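Local coordinates for protein tryptophanyl-tRNA synthetase (Mycoplasma pneumoniae, PDB 2YY5) that probably catalyses the ATP-dependent attachment of L-tryptophan to its cognate tRNA, through a tryptophanyl-adenylate intermediate as in other class I aminoacyl-tRNA synthetases, at residues P199-K202 and S207-Q210; G212-D217 and V224-Q229. The protein carries 1 engineered substitution. One frame throughout, in Å; residues are numbered along the deposited sequence.

Overall arrangement
Both contacts lie in the region that follows strand 183-185, and their centres are 12 Å apart. Contact 1 brings together the two flanks of the KMSKS loop, is only partly buried and is held by a bridging water and loose lysine packing, with one lysine reaching the bound adenylate analogue. Contact 2 is wholly buried: residues 212-217 pack on helix 220-228 through two isoleucines and a buried lysine. Gln210 joins the two, since its NE2 probably hydrogen-bonds Tyr215 OH and its carbonyl oxygen accepts from Lys226 NZ. The chemistry thus passes from solvated and ligand-facing in contact 1 to apolar packing around a lysine whose charge is probably balanced by Asp218 in contact 2.

Contact 1 of 2, residues P199-K202 and S207-Q210; sequences PTKK and SKNQ. With WSA (5'-O-[(L-tryptophylamino)sulfonyl]adenosine), chain J; SO4 (sulfate ion), chain H.
Lys201 reaches across to Ser207 and runs its outer half past the hydroxyl, with CD 4.1 Å from Ser207 OG. The terminal NZ of Lys201 lies 3.9 Å from the same Ser207 OG, a packing distance and not a hydrogen bond. CG of Lys201 is anti to its own backbone N (chi1 -168°), which sends the chain toward 207-210, and a single bend at chi3 turns its outer end. That end faces the end of Lys208, whose CE is the atom nearest to Lys201 NZ; the two ammonium nitrogens, Lys201 NZ and Lys208 NZ, are 4.7 Å apart, a separation at which the like charges probably repel mildly. A water supplies the polar link between the flanks: it donates to the carbonyl oxygen of Lys202 and accepts from Ser207 OG, tying a backbone acceptor on one side to a buried hydroxyl on the other.

Lys202 turns elsewhere. Its CG sits between the backbone N and the carbonyl carbon (chi1 69°), and bends at chi3 and chi4 bring CE to one side of the adenine plane of the tryptophanyl-adenylate analogue, just outside the ring and 3.3 Å from its N7. Its NZ makes a weak hydrogen bond of 3.3 Å to sulfate O1 and a further one to Ser204 OG. Lys205 and His18 bind the same sulfate, so residues of the KMSKS and HIGH motifs converge on one anion; the ion probably came from the crystallisation liquor, and its place beside the analogue is consistent with a phosphate-binding role for these motifs. Both segments belong to the long loop between strand 183-185 and helix 220-228, where Lys201 is also hydrogen-bonded through its backbone to Asp195, and Gln210 O receives Lys226 NZ from that helix.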
# COMPACT_ATOMS: atom_id res chain seq x y z
N PRO B 199 32.35 15.96 -6.99
CA PRO B 199 31.40 17.06 -6.94
C PRO B 199 30.38 17.18 -8.08
O PRO B 199 29.58 18.12 -8.11
CB PRO B 199 32.31 18.28 -6.81
CG PRO B 199 33.52 17.87 -7.56
CD PRO B 199 33.73 16.45 -7.11
N THR B 200 30.39 16.22 -9.01
CA THR B 200 29.44 16.23 -10.12
C THR B 200 28.20 15.42 -9.74
O THR B 200 27.26 15.28 -10.53
CB THR B 200 30.05 15.62 -11.40
OG1 THR B 200 30.30 14.22 -11.19
CG2 THR B 200 31.35 16.31 -11.76
N LYS B 201 28.22 14.91 -8.52
CA LYS B 201 27.15 14.08 -7.97
C LYS B 201 26.74 14.70 -6.63
O LYS B 201 27.55 15.39 -6.01
CB LYS B 201 27.69 12.66 -7.78
CG LYS B 201 26.65 11.58 -7.49
CD LYS B 201 27.24 10.45 -6.63
CE LYS B 201 28.50 9.82 -7.24
NZ LYS B 201 29.09 8.78 -6.33
N LYS B 202 25.51 14.47 -6.18
CA LYS B 202 25.06 15.03 -4.90
C LYS B 202 25.51 14.13 -3.75
O LYS B 202 25.81 12.96 -3.95
CB LYS B 202 23.53 15.16 -4.85
CG LYS B 202 22.79 13.83 -4.80
CD LYS B 202 21.28 13.99 -4.74
CE LYS B 202 20.75 13.90 -3.31
NZ LYS B 202 21.00 12.57 -2.69
N SER B 207 26.10 6.53 -1.62
CA SER B 207 27.44 6.53 -2.22
C SER B 207 28.35 5.48 -1.61
O SER B 207 28.51 5.39 -0.39
CB SER B 207 28.09 7.90 -2.09
OG SER B 207 27.39 8.86 -2.86
N LYS B 208 28.95 4.68 -2.49
CA LYS B 208 29.87 3.62 -2.11
C LYS B 208 31.06 4.20 -1.34
O LYS B 208 31.38 3.77 -0.23
CB LYS B 208 30.36 2.91 -3.38
CG LYS B 208 31.11 3.84 -4.35
CD LYS B 208 30.85 3.51 -5.82
CE LYS B 208 29.70 4.33 -6.36
NZ LYS B 208 28.48 4.19 -5.51
N ASN B 209 31.69 5.20 -1.96
CA ASN B 209 32.84 5.89 -1.39
C ASN B 209 32.36 6.86 -0.31
O ASN B 209 31.60 7.78 -0.59
CB ASN B 209 33.57 6.63 -2.50
CG ASN B 209 34.82 7.31 -2.03
OD1 ASN B 209 35.66 7.69 -2.83
ND2 ASN B 209 34.94 7.50 -0.72
N GLN B 210 32.83 6.66 0.91
CA GLN B 210 32.41 7.51 2.02
C GLN B 210 33.19 8.79 2.28
O GLN B 210 32.78 9.61 3.09
CB GLN B 210 32.35 6.67 3.29
CG GLN B 210 31.38 5.52 3.18
CD GLN B 210 31.09 4.88 4.51
OE1 GLN B 210 31.98 4.34 5.16
NE2 GLN B 210 29.83 4.94 4.93
CD2 WSA J . 9.13 12.84 2.19
CE3 WSA J . 9.66 14.12 2.20
CZ3 WSA J . 8.81 15.21 2.13
CH2 WSA J . 7.43 15.02 2.05
CZ2 WSA J . 6.91 13.73 2.04
CE2 WSA J . 7.76 12.64 2.11
N11 WSA J . 7.55 11.33 2.15
CD1 WSA J . 8.71 10.69 2.25
CG WSA J . 9.70 11.57 2.28
CB WSA J . 11.19 11.24 2.41
CA WSA J . 11.98 11.72 1.18
NH3 WSA J . 11.44 11.10 -0.04
C WSA J . 13.45 11.32 1.36
O WSA J . 13.80 10.16 1.17
NS WSA J . 14.29 12.28 1.72
S WSA J . 15.64 11.62 2.38
O1S WSA J . 15.28 10.81 3.58
O2S WSA J . 16.31 10.73 1.38
O5' WSA J . 16.48 12.72 2.74
C5' WSA J . 15.93 13.76 3.56
C4' WSA J . 15.99 15.16 2.94
O4' WSA J . 17.35 15.49 2.60
C3' WSA J . 15.17 15.30 1.66
O3' WSA J . 14.54 16.59 1.63
C2' WSA J . 16.26 15.24 0.58
O2' WSA J . 15.82 15.93 -0.59
C1' WSA J . 17.33 16.06 1.29
N9 WSA J . 18.64 15.86 0.63
C8 WSA J . 19.20 14.67 0.40
N7 WSA J . 20.40 14.84 -0.15
C5 WSA J . 20.61 16.15 -0.26
C4 WSA J . 19.49 16.80 0.23
N3 WSA J . 19.45 18.14 0.23
C2 WSA J . 20.48 18.84 -0.23
N1 WSA J . 21.56 18.25 -0.70
C6 WSA J . 21.67 16.92 -0.73
N6 WSA J . 22.77 16.33 -1.19
S SO4 H . 19.85 10.60 0.67
O1 SO4 H . 19.02 11.24 -0.36
O2 SO4 H . 19.50 9.16 0.77
O3 SO4 H . 21.28 10.75 0.31
O4 SO4 H . 19.60 11.23 1.97
O HOH W 1 27.58 11.32 -2.68

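Contact 2 of 2, residues G212-D217 and V224-Q229; sequences GVIYLD and VKKIRQ
The chain leaving the KMSKS loop is fastened here to helix 220-228, chiefly by Lys226, which crosses from the helix to the backbone of 212-217. Its CG is anti to the carbonyl carbon (chi1 -69°) and the chain beyond is fully extended, carrying NZ to the carbonyl oxygen of Val213. This hydrogen bond, 2.9 Å from Lys226 NZ to Val213 O, is nearly straight on to the carbonyl (C=O...N angle 177°). The buried ammonium group also forms a salt bridge with Asp218, whose carboxylate probably balances the charge, while Val213 O and Gln210 O accept N-H bonds.

Tyr215 runs roughly at right angles to the lysine, and NZ of Lys226 approaches its ring obliquely, 3.7 Å from CD2. The ring's hydroxyl is held by Gln210. In this class I synthetase, Val213 lies close to Met203 of the KMSKS motif, while backbone bonds join Ile214 to Leu19 and Leu216 to Gln17 of the HIGH region; the segment therefore lies between both signature motifs and the helix.

Nearer the helix backbone, the side chains of Ile214 and Lys226 run antiparallel, with Ile214 CD1 3.9 Å from Lys226 CB. The same methyl meets Ile227 CG1 at 4.2 Å, and helix 284-308 covers both isoleucines, with Leu299 against Ile214 and Thr292 against Ile227.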
# COMPACT_ATOMS: atom_id res chain seq x y z
N GLY B 212 33.37 11.02 0.37
CA GLY B 212 32.61 12.06 -0.32
C GLY B 212 31.42 12.54 0.49
O GLY B 212 30.80 13.55 0.14
N VAL B 213 31.10 11.83 1.57
CA VAL B 213 29.96 12.19 2.41
C VAL B 213 30.36 12.54 3.84
O VAL B 213 31.08 11.80 4.50
CB VAL B 213 28.93 11.04 2.45
CG1 VAL B 213 27.80 11.38 3.42
CG2 VAL B 213 28.38 10.78 1.05
N ILE B 214 29.87 13.68 4.33
CA ILE B 214 30.15 14.09 5.70
C ILE B 214 28.95 13.62 6.51
O ILE B 214 27.88 14.22 6.43
CB ILE B 214 30.27 15.63 5.83
CG1 ILE B 214 31.39 16.16 4.93
CG2 ILE B 214 30.52 16.01 7.29
CD1 ILE B 214 32.76 15.60 5.25
N TYR B 215 29.11 12.54 7.28
CA TYR B 215 28.01 12.02 8.09
C TYR B 215 27.85 12.86 9.35
O TYR B 215 28.83 13.39 9.88
CB TYR B 215 28.27 10.56 8.49
CG TYR B 215 28.41 9.61 7.32
CD1 TYR B 215 27.36 9.42 6.42
CD2 TYR B 215 29.61 8.94 7.08
CE1 TYR B 215 27.50 8.58 5.31
CE2 TYR B 215 29.76 8.10 5.98
CZ TYR B 215 28.70 7.93 5.10
OH TYR B 215 28.87 7.12 4.00
N LEU B 216 26.61 12.98 9.81
CA LEU B 216 26.33 13.76 11.01
C LEU B 216 26.97 13.17 12.26
O LEU B 216 27.20 13.87 13.24
CB LEU B 216 24.81 13.90 11.18
CG LEU B 216 24.21 15.17 10.55
CD1 LEU B 216 24.88 15.48 9.22
CD2 LEU B 216 22.72 15.01 10.38
N ASP B 217 27.29 11.87 12.22
CA ASP B 217 27.93 11.22 13.35
C ASP B 217 29.39 10.89 13.05
O ASP B 217 29.95 9.92 13.55
CB ASP B 217 27.18 9.93 13.73
CG ASP B 217 27.23 8.88 12.64
OD1 ASP B 217 28.20 8.87 11.85
OD2 ASP B 217 26.30 8.05 12.58
N VAL B 224 37.98 16.03 9.36
CA VAL B 224 39.22 16.69 8.95
C VAL B 224 39.83 16.04 7.71
O VAL B 224 40.16 16.73 6.74
CB VAL B 224 40.28 16.66 10.08
CG1 VAL B 224 41.65 17.06 9.54
CG2 VAL B 224 39.88 17.62 11.19
N LYS B 225 39.98 14.72 7.74
CA LYS B 225 40.57 14.01 6.60
C LYS B 225 39.74 14.14 5.32
O LYS B 225 40.27 14.41 4.24
CB LYS B 225 40.76 12.53 6.93
CG LYS B 225 41.56 11.76 5.87
CD LYS B 225 41.41 10.24 6.00
CE LYS B 225 40.03 9.76 5.56
NZ LYS B 225 39.87 8.27 5.61
N LYS B 226 38.43 13.95 5.44
CA LYS B 226 37.54 14.01 4.28
C LYS B 226 37.57 15.33 3.55
O LYS B 226 37.59 15.37 2.32
CB LYS B 226 36.10 13.69 4.70
CG LYS B 226 35.91 12.26 5.12
CD LYS B 226 34.47 11.97 5.45
CE LYS B 226 34.31 10.48 5.71
NZ LYS B 226 32.91 10.12 5.99
N ILE B 227 37.58 16.42 4.30
CA ILE B 227 37.58 17.75 3.72
C ILE B 227 38.94 18.08 3.11
O ILE B 227 39.01 18.65 2.02
CB ILE B 227 37.16 18.79 4.77
CG1 ILE B 227 35.68 18.57 5.12
CG2 ILE B 227 37.38 20.19 4.25
CD1 ILE B 227 35.22 19.25 6.38
N ARG B 228 40.01 17.70 3.81
CA ARG B 228 41.35 17.96 3.31
C ARG B 228 41.56 17.31 1.95
O ARG B 228 42.35 17.78 1.15
CB ARG B 228 42.39 17.39 4.27
CG ARG B 228 43.82 17.65 3.83
CD ARG B 228 44.37 18.86 4.55
NE ARG B 228 44.36 18.62 5.99
CZ ARG B 228 44.71 19.52 6.90
NH1 ARG B 228 44.67 19.21 8.19
NH2 ARG B 228 45.10 20.73 6.53
N GLN B 229 40.84 16.22 1.71
CA GLN B 229 40.94 15.47 0.45
C GLN B 229 39.88 15.84 -0.57
O GLN B 229 39.82 15.25 -1.65
CB GLN B 229 40.82 13.97 0.72
CG GLN B 229 41.71 13.40 1.79
CD GLN B 229 41.31 11.98 2.14
OE1 GLN B 229 40.18 11.73 2.59
NE2 GLN B 229 42.21 11.03 1.91